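Local coordinates for protein inositol 2-dehydrogenase/D-chiro-inositol 3-dehydrogenase (Lactobacillus casei, PDB 4MIY) that oxidises myo-inositol to 2-keto-myo-inositol and D-chiro-inositol to 1-keto-D-chiro-inositol, with NAD as the hydride acceptor, at residues Lys118-Tyr129 with Pro298-Gly307; Gly76-Leu87 with Pro98-Ile109. One frame throughout, in Å; residues are numbered along the deposited sequence.

Contact 1: Lys118-Tyr129 with Pro298-Gly307; sequences KKVIQVGFMRRY and PPVGPSAWDG. With NAD (nicotinamide-adenine-dinucleotide), chain E.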
loop_
_atom_site.group_PDB
_atom_site.type_symbol
_atom_site.label_atom_id
_atom_site.label_comp_id
_atom_site.label_asym_id
_atom_site.label_seq_id
_atom_site.Cartn_x
_atom_site.Cartn_y
_atom_site.Cartn_z
ATOM N N LYS A 118 -13.232 16.856 43.527
ATOM C CA LYS A 118 -12.691 16.768 42.206
ATOM C C LYS A 118 -12.259 15.344 41.853
ATOM O O LYS A 118 -11.970 14.551 42.691
ATOM C CB LYS A 118 -11.536 17.733 42.049
ATOM C CG LYS A 118 -10.310 17.433 42.847
ATOM C CD LYS A 118 -9.103 18.195 42.319
ATOM C CE LYS A 118 -7.848 18.056 43.178
ATOM N NZ LYS A 118 -7.126 16.785 43.289
ATOM N N LYS A 119 -12.211 15.090 40.561
ATOM C CA LYS A 119 -11.869 13.803 40.015
ATOM C C LYS A 119 -10.396 13.490 40.225
ATOM O O LYS A 119 -9.559 14.344 40.059
ATOM C CB LYS A 119 -12.211 13.830 38.546
ATOM C CG LYS A 119 -12.188 12.527 37.834
ATOM C CD LYS A 119 -12.519 12.740 36.386
ATOM C CE LYS A 119 -11.365 13.285 35.619
ATOM N NZ LYS A 119 -11.542 13.260 34.190
ATOM N N VAL A 120 -10.089 12.257 40.594
ATOM C CA VAL A 120 -8.723 11.841 40.800
ATOM C C VAL A 120 -8.344 10.558 40.080
ATOM O O VAL A 120 -7.216 10.226 40.033
ATOM C CB VAL A 120 -8.376 11.676 42.294
ATOM C CG1 VAL A 120 -8.269 13.017 42.952
ATOM C CG2 VAL A 120 -9.407 10.876 42.988
ATOM N N ILE A 121 -9.320 9.862 39.534
ATOM C CA ILE A 121 -9.029 8.569 38.936
ATOM C C ILE A 121 -8.877 8.617 37.408
ATOM O O ILE A 121 -9.708 9.147 36.718
ATOM C CB ILE A 121 -10.108 7.563 39.233
ATOM C CG1 ILE A 121 -10.159 7.245 40.728
ATOM C CG2 ILE A 121 -9.855 6.283 38.441
ATOM C CD1 ILE A 121 -11.473 6.678 41.152
ATOM N N GLN A 122 -7.778 8.028 36.956
ATOM C CA GLN A 122 -7.591 7.673 35.563
ATOM C C GLN A 122 -7.444 6.158 35.422
ATOM O O GLN A 122 -6.758 5.535 36.172
ATOM C CB GLN A 122 -6.368 8.389 34.976
ATOM C CG GLN A 122 -6.135 8.087 33.502
ATOM C CD GLN A 122 -5.154 9.014 32.868
ATOM O OE1 GLN A 122 -4.913 10.084 33.346
ATOM N NE2 GLN A 122 -4.579 8.583 31.795
ATOM N N VAL A 123 -8.125 5.600 34.439
ATOM C CA VAL A 123 -8.082 4.170 34.189
ATOM C C VAL A 123 -7.230 3.865 32.959
ATOM O O VAL A 123 -7.331 4.544 31.989
ATOM C CB VAL A 123 -9.469 3.625 33.977
ATOM C CG1 VAL A 123 -9.417 2.172 33.734
ATOM C CG2 VAL A 123 -10.297 3.913 35.187
ATOM N N GLY A 124 -6.440 2.815 33.020
ATOM C CA GLY A 124 -5.453 2.539 32.002
ATOM C C GLY A 124 -5.869 2.020 30.628
ATOM O O GLY A 124 -5.239 1.131 30.117
ATOM N N PHE A 125 -6.890 2.602 30.031
ATOM C CA PHE A 125 -7.247 2.275 28.671
ATOM C C PHE A 125 -6.368 3.040 27.660
ATOM O O PHE A 125 -6.725 4.087 27.210
ATOM C CB PHE A 125 -8.729 2.541 28.404
ATOM C CG PHE A 125 -9.663 1.635 29.161
ATOM C CD1 PHE A 125 -9.652 0.303 28.956
ATOM C CD2 PHE A 125 -10.546 2.146 30.048
ATOM C CE1 PHE A 125 -10.498 -0.528 29.647
ATOM C CE2 PHE A 125 -11.392 1.326 30.747
ATOM C CZ PHE A 125 -11.352 -0.003 30.542
ATOM N N MET A 126 -5.253 2.455 27.282
ATOM C CA MET A 126 -4.262 3.148 26.490
ATOM C C MET A 126 -4.562 3.358 25.018
ATOM O O MET A 126 -3.914 4.121 24.406
ATOM C CB MET A 126 -2.894 2.468 26.629
ATOM C CG MET A 126 -2.681 1.259 25.730
ATOM S SD MET A 126 -3.733 -0.126 26.198
ATOM C CE MET A 126 -3.274 -1.366 24.979
ATOM N N ARG A 127 -5.523 2.634 24.476
ATOM C CA ARG A 127 -5.799 2.737 23.057
ATOM C C ARG A 127 -6.088 4.143 22.626
ATOM O O ARG A 127 -5.801 4.508 21.548
ATOM C CB ARG A 127 -6.973 1.873 22.664
ATOM C CG ARG A 127 -6.748 0.394 22.804
ATOM C CD ARG A 127 -6.057 -0.174 21.595
ATOM N NE ARG A 127 -6.128 -1.622 21.502
ATOM C CZ ARG A 127 -7.071 -2.291 20.867
ATOM N NH1 ARG A 127 -8.036 -1.676 20.240
ATOM N NH2 ARG A 127 -7.033 -3.595 20.850
ATOM N N ARG A 128 -6.672 4.914 23.522
ATOM C CA ARG A 128 -7.097 6.251 23.202
ATOM C C ARG A 128 -5.884 7.126 22.938
ATOM O O ARG A 128 -6.006 8.153 22.344
ATOM C CB ARG A 128 -7.928 6.845 24.339
ATOM C CG ARG A 128 -9.213 6.159 24.608
ATOM C CD ARG A 128 -10.079 6.994 25.526
ATOM N NE ARG A 128 -11.219 6.269 26.071
ATOM C CZ ARG A 128 -12.250 6.850 26.646
ATOM N NH1 ARG A 128 -12.302 8.151 26.752
ATOM N NH2 ARG A 128 -13.234 6.118 27.105
ATOM N N TYR A 129 -4.726 6.665 23.365
ATOM C CA TYR A 129 -3.503 7.436 23.253
ATOM C C TYR A 129 -2.618 7.018 22.079
ATOM O O TYR A 129 -1.628 7.623 21.800
ATOM C CB TYR A 129 -2.726 7.348 24.551
ATOM C CG TYR A 129 -3.398 8.040 25.725
ATOM C CD1 TYR A 129 -3.197 9.357 25.969
ATOM C CD2 TYR A 129 -4.217 7.352 26.562
ATOM C CE1 TYR A 129 -3.808 9.976 27.001
ATOM C CE2 TYR A 129 -4.821 7.953 27.609
ATOM C CZ TYR A 129 -4.616 9.262 27.837
ATOM O OH TYR A 129 -5.199 9.904 28.884
ATOM N N PRO A 298 -7.140 17.675 37.733
ATOM C CA PRO A 298 -7.673 16.350 37.535
ATOM C C PRO A 298 -7.208 15.755 36.226
ATOM O O PRO A 298 -6.995 16.471 35.304
ATOM C CB PRO A 298 -9.170 16.587 37.465
ATOM C CG PRO A 298 -9.385 17.809 38.137
ATOM C CD PRO A 298 -8.212 18.648 37.895
ATOM N N PRO A 299 -7.088 14.443 36.184
ATOM C CA PRO A 299 -6.747 13.764 34.945
ATOM C C PRO A 299 -7.759 14.049 33.886
ATOM O O PRO A 299 -8.877 14.307 34.156
ATOM C CB PRO A 299 -6.762 12.287 35.335
ATOM C CG PRO A 299 -6.747 12.235 36.746
ATOM C CD PRO A 299 -7.294 13.504 37.280
ATOM N N VAL A 300 -7.315 13.982 32.651
ATOM C CA VAL A 300 -8.195 14.171 31.534
ATOM C C VAL A 300 -8.367 12.906 30.698
ATOM O O VAL A 300 -9.090 12.910 29.757
ATOM C CB VAL A 300 -7.734 15.301 30.648
ATOM C CG1 VAL A 300 -7.914 16.607 31.362
ATOM C CG2 VAL A 300 -6.329 15.137 30.275
ATOM N N GLY A 301 -7.719 11.843 31.105
ATOM C CA GLY A 301 -7.865 10.580 30.420
ATOM C C GLY A 301 -9.062 9.781 30.881
ATOM O O GLY A 301 -9.875 10.279 31.588
ATOM N N PRO A 302 -9.157 8.530 30.441
ATOM C CA PRO A 302 -10.309 7.714 30.781
ATOM C C PRO A 302 -10.576 7.726 32.287
ATOM O O PRO A 302 -9.689 7.559 33.051
ATOM C CB PRO A 302 -9.886 6.312 30.307
ATOM C CG PRO A 302 -9.010 6.589 29.196
ATOM C CD PRO A 302 -8.225 7.792 29.580
ATOM N N SER A 303 -11.843 7.882 32.641
ATOM C CA SER A 303 -12.231 8.068 34.017
ATOM C C SER A 303 -12.866 6.836 34.629
ATOM O O SER A 303 -12.972 5.809 34.023
ATOM C CB SER A 303 -13.215 9.214 34.110
ATOM O OG SER A 303 -14.435 8.852 33.540
ATOM N N ALA A 304 -13.314 6.990 35.855
ATOM C CA ALA A 304 -13.989 5.912 36.513
ATOM C C ALA A 304 -15.306 5.665 35.839
ATOM O O ALA A 304 -15.759 4.554 35.808
ATOM C CB ALA A 304 -14.185 6.211 37.977
ATOM N N TRP A 305 -15.912 6.686 35.288
ATOM C CA TRP A 305 -17.107 6.464 34.528
ATOM C C TRP A 305 -16.821 5.552 33.314
ATOM O O TRP A 305 -17.569 4.665 33.033
ATOM C CB TRP A 305 -17.754 7.762 34.084
ATOM C CG TRP A 305 -19.096 7.578 33.506
ATOM C CD1 TRP A 305 -19.439 7.632 32.221
ATOM C CD2 TRP A 305 -20.277 7.288 34.226
ATOM N NE1 TRP A 305 -20.769 7.404 32.077
ATOM C CE2 TRP A 305 -21.301 7.177 33.307
ATOM C CE3 TRP A 305 -20.560 7.116 35.568
ATOM C CZ2 TRP A 305 -22.600 6.910 33.682
ATOM C CZ3 TRP A 305 -21.857 6.856 35.938
ATOM C CH2 TRP A 305 -22.845 6.742 35.005
ATOM N N ASP A 306 -15.760 5.848 32.583
ATOM C CA ASP A 306 -15.307 4.981 31.507
ATOM C C ASP A 306 -15.072 3.571 31.992
ATOM O O ASP A 306 -15.419 2.638 31.350
ATOM C CB ASP A 306 -14.043 5.560 30.865
ATOM C CG ASP A 306 -14.309 6.853 30.132
ATOM O OD1 ASP A 306 -15.196 6.884 29.287
ATOM O OD2 ASP A 306 -13.634 7.815 30.413
ATOM N N GLY A 307 -14.487 3.427 33.148
ATOM C CA GLY A 307 -14.321 2.128 33.730
ATOM C C GLY A 307 -15.621 1.409 34.024
ATOM O O GLY A 307 -15.725 0.233 33.847
HETATM P PA NAD E . 1.031 -9.889 37.391
HETATM O O1A NAD E . 0.363 -11.050 37.947
HETATM O O2A NAD E . 2.295 -9.965 36.824
HETATM O O5B NAD E . 1.347 -8.821 38.517
HETATM C C5B NAD E . 0.460 -8.417 39.478
HETATM C C4B NAD E . 1.218 -8.146 40.785
HETATM O O4B NAD E . 0.248 -7.775 41.727
HETATM C C3B NAD E . 1.832 -9.376 41.438
HETATM O O3B NAD E . 3.124 -9.109 41.798
HETATM C C2B NAD E . 0.957 -9.685 42.622
HETATM O O2B NAD E . 1.659 -10.288 43.681
HETATM C C1B NAD E . 0.510 -8.331 43.024
HETATM N N9A NAD E . -0.722 -8.285 43.779
HETATM C C8A NAD E . -1.793 -9.000 43.636
HETATM N N7A NAD E . -2.769 -8.620 44.451
HETATM C C5A NAD E . -2.299 -7.607 45.151
HETATM C C6A NAD E . -2.758 -6.735 46.214
HETATM N N6A NAD E . -3.963 -6.795 46.724
HETATM N N1A NAD E . -1.933 -5.794 46.611
HETATM C C2A NAD E . -0.742 -5.656 46.159
HETATM N N3A NAD E . -0.241 -6.434 45.225
HETATM C C4A NAD E . -0.971 -7.396 44.697
HETATM O O3 NAD E . -0.076 -9.244 36.467
HETATM P PN NAD E . 0.113 -7.987 35.435
HETATM O O1N NAD E . 0.241 -8.521 34.085
HETATM O O2N NAD E . 1.258 -7.235 35.791
HETATM O O5D NAD E . -1.236 -7.277 35.431
HETATM C C5D NAD E . -1.527 -6.368 36.464
HETATM C C4D NAD E . -2.678 -5.488 36.100
HETATM O O4D NAD E . -2.294 -4.761 34.946
HETATM C C3D NAD E . -3.894 -6.286 35.770
HETATM O O3D NAD E . -5.007 -5.563 36.194
HETATM C C2D NAD E . -3.798 -6.329 34.248
HETATM O O2D NAD E . -5.077 -6.481 33.764
HETATM C C1D NAD E . -3.248 -4.965 33.938
HETATM N N1N NAD E . -2.634 -4.903 32.612
HETATM C C2N NAD E . -3.064 -4.011 31.724
HETATM C C3N NAD E . -2.562 -3.925 30.442
HETATM C C7N NAD E . -3.071 -2.885 29.472
HETATM O O7N NAD E . -3.596 -1.883 29.842
HETATM N N7N NAD E . -2.864 -3.130 28.242
HETATM C C4N NAD E . -1.525 -4.775 30.099
HETATM C C5N NAD E . -1.102 -5.674 31.053
HETATM C C6N NAD E . -1.683 -5.721 32.292
HETATM O O HOH W 1 -9.868 10.767 34.433
HETATM O O HOH W 2 -12.469 9.320 37.249
HETATM O O HOH W 3 -4.891 12.579 32.264
HETATM O O HOH W 4 -13.321 10.185 29.331
#
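Strand 121-123, the last in the order of the parallel Rossmann sheet, is met along its edge by the loop 298-303 that leads into helix 304-323, and Pro302, Pro299 and Lys119 carry most of the packing. Val123 N donates to Pro302 O at 2.9 Å, a nearly straight bond (167° at the hydrogen), and Gln122 CA adds a CA-H...O contact to the same oxygen. The Pro302 ring is wedged between three side chains: CG lies over one face of the Arg128 guanidinium, 3.8 Å above its plane, and also meets Phe125 CB, while CD touches Tyr129 CE2. Arg128, extended from CG to NE, runs past the proline in the opposite direction, and its NH2 comes within 3.0 Å of Asp306 OD1, a salt bridge whose hydrogen bond is weak; guanidinium and carboxylate planes lie 72° apart, and NH2 has a stronger partner in Asp179. Asp306 OD2 takes Ser303 N on its anti lone pair at 2.9 Å, completing a capping box. With an alanine here, Ser303 N would probably lose its acceptor and Arg128 one of its two carboxylates. Lys119, bent at chi3 (78°), runs forward alongside the strand and gives NZ to Pro299 O at 2.9 Å. Strand 92-95 pairs with 121-123 through its backbone, helix 168-185 packs against Phe125 and Arg128, and Glu288 of helix 279-294 holds Tyr129 OH.

Contact 2: Gly76-Leu87 with Pro98-Ile109; sequences GGAHEATVLKAL and PLATTLEGAKRI. With NAD (nicotinamide-adenine-dinucleotide), chain E.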
loop_
_atom_site.group_PDB
_atom_site.type_symbol
_atom_site.label_atom_id
_atom_site.label_comp_id
_atom_site.label_asym_id
_atom_site.label_seq_id
_atom_site.Cartn_x
_atom_site.Cartn_y
_atom_site.Cartn_z
ATOM N N GLY A 76 -6.522 -7.835 38.757
ATOM C CA GLY A 76 -7.729 -7.102 38.512
ATOM C C GLY A 76 -8.761 -7.116 39.634
ATOM O O GLY A 76 -9.346 -6.112 39.951
ATOM N N GLY A 77 -8.992 -8.297 40.195
ATOM C CA GLY A 77 -9.968 -8.471 41.259
ATOM C C GLY A 77 -9.652 -7.689 42.521
ATOM O O GLY A 77 -10.465 -7.536 43.368
ATOM N N ALA A 78 -8.436 -7.191 42.581
ATOM C CA ALA A 78 -7.961 -6.488 43.738
ATOM C C ALA A 78 -8.005 -4.968 43.589
ATOM O O ALA A 78 -7.621 -4.259 44.489
ATOM C CB ALA A 78 -6.587 -6.899 44.020
ATOM N N HIS A 79 -8.456 -4.482 42.445
ATOM C CA HIS A 79 -8.407 -3.065 42.209
ATOM C C HIS A 79 -9.424 -2.329 43.005
ATOM O O HIS A 79 -9.118 -1.308 43.568
ATOM C CB HIS A 79 -8.595 -2.736 40.733
ATOM C CG HIS A 79 -7.466 -3.167 39.864
ATOM N ND1 HIS A 79 -7.467 -2.962 38.502
ATOM C CD2 HIS A 79 -6.302 -3.780 40.146
ATOM C CE1 HIS A 79 -6.351 -3.435 38.000
ATOM N NE2 HIS A 79 -5.635 -3.953 38.967
ATOM N N GLU A 80 -10.629 -2.866 43.048
ATOM C CA GLU A 80 -11.757 -2.186 43.584
ATOM C C GLU A 80 -11.549 -1.697 45.001
ATOM O O GLU A 80 -11.867 -0.589 45.318
ATOM C CB GLU A 80 -12.975 -3.096 43.570
ATOM C CG GLU A 80 -14.218 -2.466 44.085
ATOM C CD GLU A 80 -15.197 -3.511 44.551
ATOM O OE1 GLU A 80 -15.017 -4.677 44.133
ATOM O OE2 GLU A 80 -16.111 -3.178 45.316
ATOM N N ALA A 81 -11.027 -2.572 45.832
ATOM C CA ALA A 81 -10.916 -2.281 47.242
ATOM C C ALA A 81 -9.818 -1.300 47.454
ATOM O O ALA A 81 -9.912 -0.423 48.266
ATOM C CB ALA A 81 -10.618 -3.523 47.993
ATOM N N THR A 82 -8.764 -1.467 46.691
ATOM C CA THR A 82 -7.626 -0.601 46.795
ATOM C C THR A 82 -7.985 0.808 46.342
ATOM O O THR A 82 -7.598 1.762 46.961
ATOM C CB THR A 82 -6.479 -1.156 46.011
ATOM O OG1 THR A 82 -6.049 -2.365 46.609
ATOM C CG2 THR A 82 -5.299 -0.169 45.959
ATOM N N VAL A 83 -8.735 0.917 45.269
ATOM C CA VAL A 83 -9.182 2.181 44.778
ATOM C C VAL A 83 -10.082 2.854 45.782
ATOM O O VAL A 83 -10.015 4.046 45.976
ATOM C CB VAL A 83 -9.861 2.058 43.393
ATOM C CG1 VAL A 83 -10.475 3.278 43.006
ATOM C CG2 VAL A 83 -8.823 1.672 42.336
ATOM N N LEU A 84 -10.934 2.082 46.431
ATOM C CA LEU A 84 -11.788 2.635 47.456
ATOM C C LEU A 84 -10.974 3.077 48.656
ATOM O O LEU A 84 -11.286 4.051 49.230
ATOM C CB LEU A 84 -12.871 1.660 47.887
ATOM C CG LEU A 84 -13.857 1.188 46.848
ATOM C CD1 LEU A 84 -14.521 -0.033 47.335
ATOM C CD2 LEU A 84 -14.840 2.228 46.580
ATOM N N LYS A 85 -9.917 2.409 48.980
ATOM C CA LYS A 85 -9.063 2.913 50.032
ATOM C C LYS A 85 -8.327 4.180 49.689
ATOM O O LYS A 85 -8.121 5.028 50.504
ATOM C CB LYS A 85 -8.042 1.897 50.408
ATOM C CG LYS A 85 -8.538 0.813 51.301
ATOM C CD LYS A 85 -7.658 -0.312 51.143
ATOM C CE LYS A 85 -7.762 -1.225 52.263
ATOM N NZ LYS A 85 -8.340 -2.388 51.648
ATOM N N ALA A 86 -7.938 4.326 48.442
ATOM C CA ALA A 86 -7.193 5.494 48.028
ATOM C C ALA A 86 -8.107 6.698 47.946
ATOM O O ALA A 86 -7.676 7.818 48.092
ATOM C CB ALA A 86 -6.502 5.217 46.687
ATOM N N LEU A 87 -9.386 6.451 47.737
ATOM C CA LEU A 87 -10.356 7.514 47.712
ATOM C C LEU A 87 -10.664 8.129 49.085
ATOM O O LEU A 87 -11.319 9.124 49.146
ATOM C CB LEU A 87 -11.626 7.060 47.058
ATOM C CG LEU A 87 -11.556 6.839 45.564
ATOM C CD1 LEU A 87 -12.694 5.999 45.113
ATOM C CD2 LEU A 87 -11.605 8.170 44.899
ATOM N N PRO A 98 -8.950 -3.670 34.894
ATOM C CA PRO A 98 -10.235 -2.995 34.917
ATOM C C PRO A 98 -10.361 -2.067 36.132
ATOM O O PRO A 98 -9.585 -2.184 37.037
ATOM C CB PRO A 98 -11.204 -4.155 35.082
ATOM C CG PRO A 98 -10.469 -5.044 35.861
ATOM C CD PRO A 98 -9.084 -5.010 35.450
ATOM N N LEU A 99 -11.348 -1.210 36.133
ATOM C CA LEU A 99 -11.647 -0.441 37.327
ATOM C C LEU A 99 -12.009 -1.399 38.479
ATOM O O LEU A 99 -11.705 -1.161 39.614
ATOM C CB LEU A 99 -12.757 0.538 37.038
ATOM C CG LEU A 99 -13.187 1.407 38.216
ATOM C CD1 LEU A 99 -12.086 2.350 38.571
ATOM C CD2 LEU A 99 -14.416 2.081 37.874
ATOM N N ALA A 100 -12.597 -2.515 38.098
ATOM C CA ALA A 100 -13.127 -3.497 38.997
ATOM C C ALA A 100 -13.560 -4.666 38.143
ATOM O O ALA A 100 -13.818 -4.508 36.988
ATOM C CB ALA A 100 -14.304 -2.955 39.658
ATOM N N THR A 101 -13.683 -5.821 38.756
ATOM C CA THR A 101 -14.000 -7.036 38.032
ATOM C C THR A 101 -15.477 -7.295 38.024
ATOM O O THR A 101 -15.952 -8.167 37.329
ATOM C CB THR A 101 -13.284 -8.220 38.580
ATOM O OG1 THR A 101 -13.439 -8.253 39.994
ATOM C CG2 THR A 101 -11.865 -8.183 38.230
ATOM N N THR A 102 -16.213 -6.515 38.776
ATOM C CA THR A 102 -17.644 -6.604 38.723
ATOM C C THR A 102 -18.193 -5.268 38.450
ATOM O O THR A 102 -17.570 -4.282 38.711
ATOM C CB THR A 102 -18.275 -7.112 40.038
ATOM O OG1 THR A 102 -17.982 -6.211 41.092
ATOM C CG2 THR A 102 -17.790 -8.459 40.370
ATOM N N LEU A 103 -19.385 -5.233 37.930
ATOM C CA LEU A 103 -19.988 -3.968 37.656
ATOM C C LEU A 103 -20.440 -3.317 38.928
ATOM O O LEU A 103 -20.545 -2.115 39.004
ATOM C CB LEU A 103 -21.092 -4.098 36.639
ATOM C CG LEU A 103 -22.459 -4.626 36.935
ATOM C CD1 LEU A 103 -23.256 -3.487 37.276
ATOM C CD2 LEU A 103 -23.019 -5.250 35.706
ATOM N N GLU A 104 -20.654 -4.132 39.936
ATOM C CA GLU A 104 -21.045 -3.629 41.227
ATOM C C GLU A 104 -19.925 -2.888 41.897
ATOM O O GLU A 104 -20.143 -1.854 42.461
ATOM C CB GLU A 104 -21.474 -4.770 42.126
ATOM C CG GLU A 104 -22.767 -5.397 41.719
ATOM C CD GLU A 104 -22.627 -6.474 40.673
ATOM O OE1 GLU A 104 -21.510 -6.800 40.300
ATOM O OE2 GLU A 104 -23.660 -6.970 40.218
ATOM N N GLY A 105 -18.747 -3.455 41.879
ATOM C CA GLY A 105 -17.591 -2.736 42.325
ATOM C C GLY A 105 -17.390 -1.411 41.603
ATOM O O GLY A 105 -17.111 -0.411 42.207
ATOM N N ALA A 106 -17.534 -1.422 40.295
ATOM C CA ALA A 106 -17.337 -0.207 39.539
ATOM C C ALA A 106 -18.281 0.912 39.953
ATOM O O ALA A 106 -17.924 2.066 39.994
ATOM C CB ALA A 106 -17.446 -0.479 38.067
ATOM N N LYS A 107 -19.501 0.545 40.277
ATOM C CA LYS A 107 -20.505 1.528 40.616
ATOM C C LYS A 107 -20.223 2.138 41.983
ATOM O O LYS A 107 -20.543 3.259 42.238
ATOM C CB LYS A 107 -21.881 0.886 40.535
ATOM C CG LYS A 107 -23.023 1.725 40.926
ATOM C CD LYS A 107 -23.099 2.981 40.167
ATOM C CE LYS A 107 -24.026 3.972 40.792
ATOM N NZ LYS A 107 -24.232 5.228 40.013
ATOM N N ARG A 108 -19.553 1.379 42.812
ATOM C CA ARG A 108 -19.250 1.864 44.116
ATOM C C ARG A 108 -18.183 2.931 43.986
ATOM O O ARG A 108 -18.286 3.962 44.599
ATOM C CB ARG A 108 -18.778 0.756 45.013
ATOM C CG ARG A 108 -19.909 0.120 45.777
ATOM C CD ARG A 108 -19.349 -0.876 46.737
ATOM N NE ARG A 108 -18.804 -2.059 46.094
ATOM C CZ ARG A 108 -19.528 -3.084 45.653
ATOM N NH1 ARG A 108 -20.844 -3.091 45.791
ATOM N NH2 ARG A 108 -18.945 -4.122 45.105
ATOM N N ILE A 109 -17.183 2.647 43.162
ATOM C CA ILE A 109 -16.077 3.559 42.945
ATOM C C ILE A 109 -16.611 4.836 42.376
ATOM O O ILE A 109 -16.305 5.890 42.874
ATOM C CB ILE A 109 -15.009 2.950 42.079
ATOM C CG1 ILE A 109 -14.346 1.804 42.816
ATOM C CG2 ILE A 109 -13.971 3.962 41.705
ATOM C CD1 ILE A 109 -13.254 1.088 42.089
HETATM P PA NAD E . 1.031 -9.889 37.391
HETATM O O1A NAD E . 0.363 -11.050 37.947
HETATM O O2A NAD E . 2.295 -9.965 36.824
HETATM O O5B NAD E . 1.347 -8.821 38.517
HETATM C C5B NAD E . 0.460 -8.417 39.478
HETATM C C4B NAD E . 1.218 -8.146 40.785
HETATM O O4B NAD E . 0.248 -7.775 41.727
HETATM C C3B NAD E . 1.832 -9.376 41.438
HETATM O O3B NAD E . 3.124 -9.109 41.798
HETATM C C2B NAD E . 0.957 -9.685 42.622
HETATM O O2B NAD E . 1.659 -10.288 43.681
HETATM C C1B NAD E . 0.510 -8.331 43.024
HETATM N N9A NAD E . -0.722 -8.285 43.779
HETATM C C8A NAD E . -1.793 -9.000 43.636
HETATM N N7A NAD E . -2.769 -8.620 44.451
HETATM C C5A NAD E . -2.299 -7.607 45.151
HETATM C C6A NAD E . -2.758 -6.735 46.214
HETATM N N6A NAD E . -3.963 -6.795 46.724
HETATM N N1A NAD E . -1.933 -5.794 46.611
HETATM C C2A NAD E . -0.742 -5.656 46.159
HETATM N N3A NAD E . -0.241 -6.434 45.225
HETATM C C4A NAD E . -0.971 -7.396 44.697
HETATM O O3 NAD E . -0.076 -9.244 36.467
HETATM P PN NAD E . 0.113 -7.987 35.435
HETATM O O1N NAD E . 0.241 -8.521 34.085
HETATM O O2N NAD E . 1.258 -7.235 35.791
HETATM O O5D NAD E . -1.236 -7.277 35.431
HETATM C C5D NAD E . -1.527 -6.368 36.464
HETATM C C4D NAD E . -2.678 -5.488 36.100
HETATM O O4D NAD E . -2.294 -4.761 34.946
HETATM C C3D NAD E . -3.894 -6.286 35.770
HETATM O O3D NAD E . -5.007 -5.563 36.194
HETATM C C2D NAD E . -3.798 -6.329 34.248
HETATM O O2D NAD E . -5.077 -6.481 33.764
HETATM C C1D NAD E . -3.248 -4.965 33.938
HETATM N N1N NAD E . -2.634 -4.903 32.612
HETATM C C2N NAD E . -3.064 -4.011 31.724
HETATM C C3N NAD E . -2.562 -3.925 30.442
HETATM C C7N NAD E . -3.071 -2.885 29.472
HETATM O O7N NAD E . -3.596 -1.883 29.842
HETATM N N7N NAD E . -2.864 -3.130 28.242
HETATM C C4N NAD E . -1.525 -4.775 30.099
HETATM C C5N NAD E . -1.102 -5.674 31.053
HETATM C C6N NAD E . -1.683 -5.721 32.292
HETATM O O HOH W 5 -11.406 -5.333 41.297
HETATM O O HOH W 6 -14.524 -5.853 41.882
#
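Helices 79-86 and 103-109 run almost parallel, 8° between their directions, with axes 9.8 Å apart at closest approach. At the start of helix 79-86, His79 ND1 donates at 2.7 Å to Pro98 O, in the loop leading to helix 103-109, meeting the carbonyl nearly head-on and in the plane of the imidazole; NE2 bonds to Ser74 O, so two backbone oxygens fix the rotation of the ring. His79 CE1 lies 3.1 Å from NAD O3D, and Gly76 CA sits over the centre of one ring face. These are successive helices of a Rossmann fold, joined through strand 92-95 in a beta-alpha-beta-alpha run; Pro98, after a cis peptide bond, follows Lys97, whose O binds NAD, and starts the loop that carries the chain into helix 103-113. Further along, Glu80 stretches across with CG anti to the backbone N (chi1 -179°), lying against Gly105 CA, where a side chain would collide with its carboxylate. Arg108 grips its OE2 side-on: NE and NH2 each stand 3.0 Å from that one oxygen and approach from the same face of the carboxylate. On the sheet side of the interface, Ile109 fills the groove between the helices: CD1 presses on Val83 CG1 at 3.7 Å, CG1 on Leu84 CD2 at 3.8 Å, and CG2 reaches Leu87 CD1.

Contact 1 is the more deeply buried of the two and joins segments 169 residues apart, whereas contact 2 joins neighbours in the chain. Contact 2 is only partly buried, pairing two consecutive helices of the Rossmann fold, with an ion pair toward its rim and aliphatic packing toward the sheet. Contact 1 ties the edge strand of that sheet to the start of helix 304-323 through proline packing, one backbone hydrogen bond, a lysine-to-carbonyl bond, a salt bridge and bridging waters. They meet where Ile109 CG2 packs on Ile121 CD1 and Leu99 lies against Ala304 and Gly307. Both also touch NAD, contact 2 near its sugar and adenine, contact 1 at the nicotinamide amide.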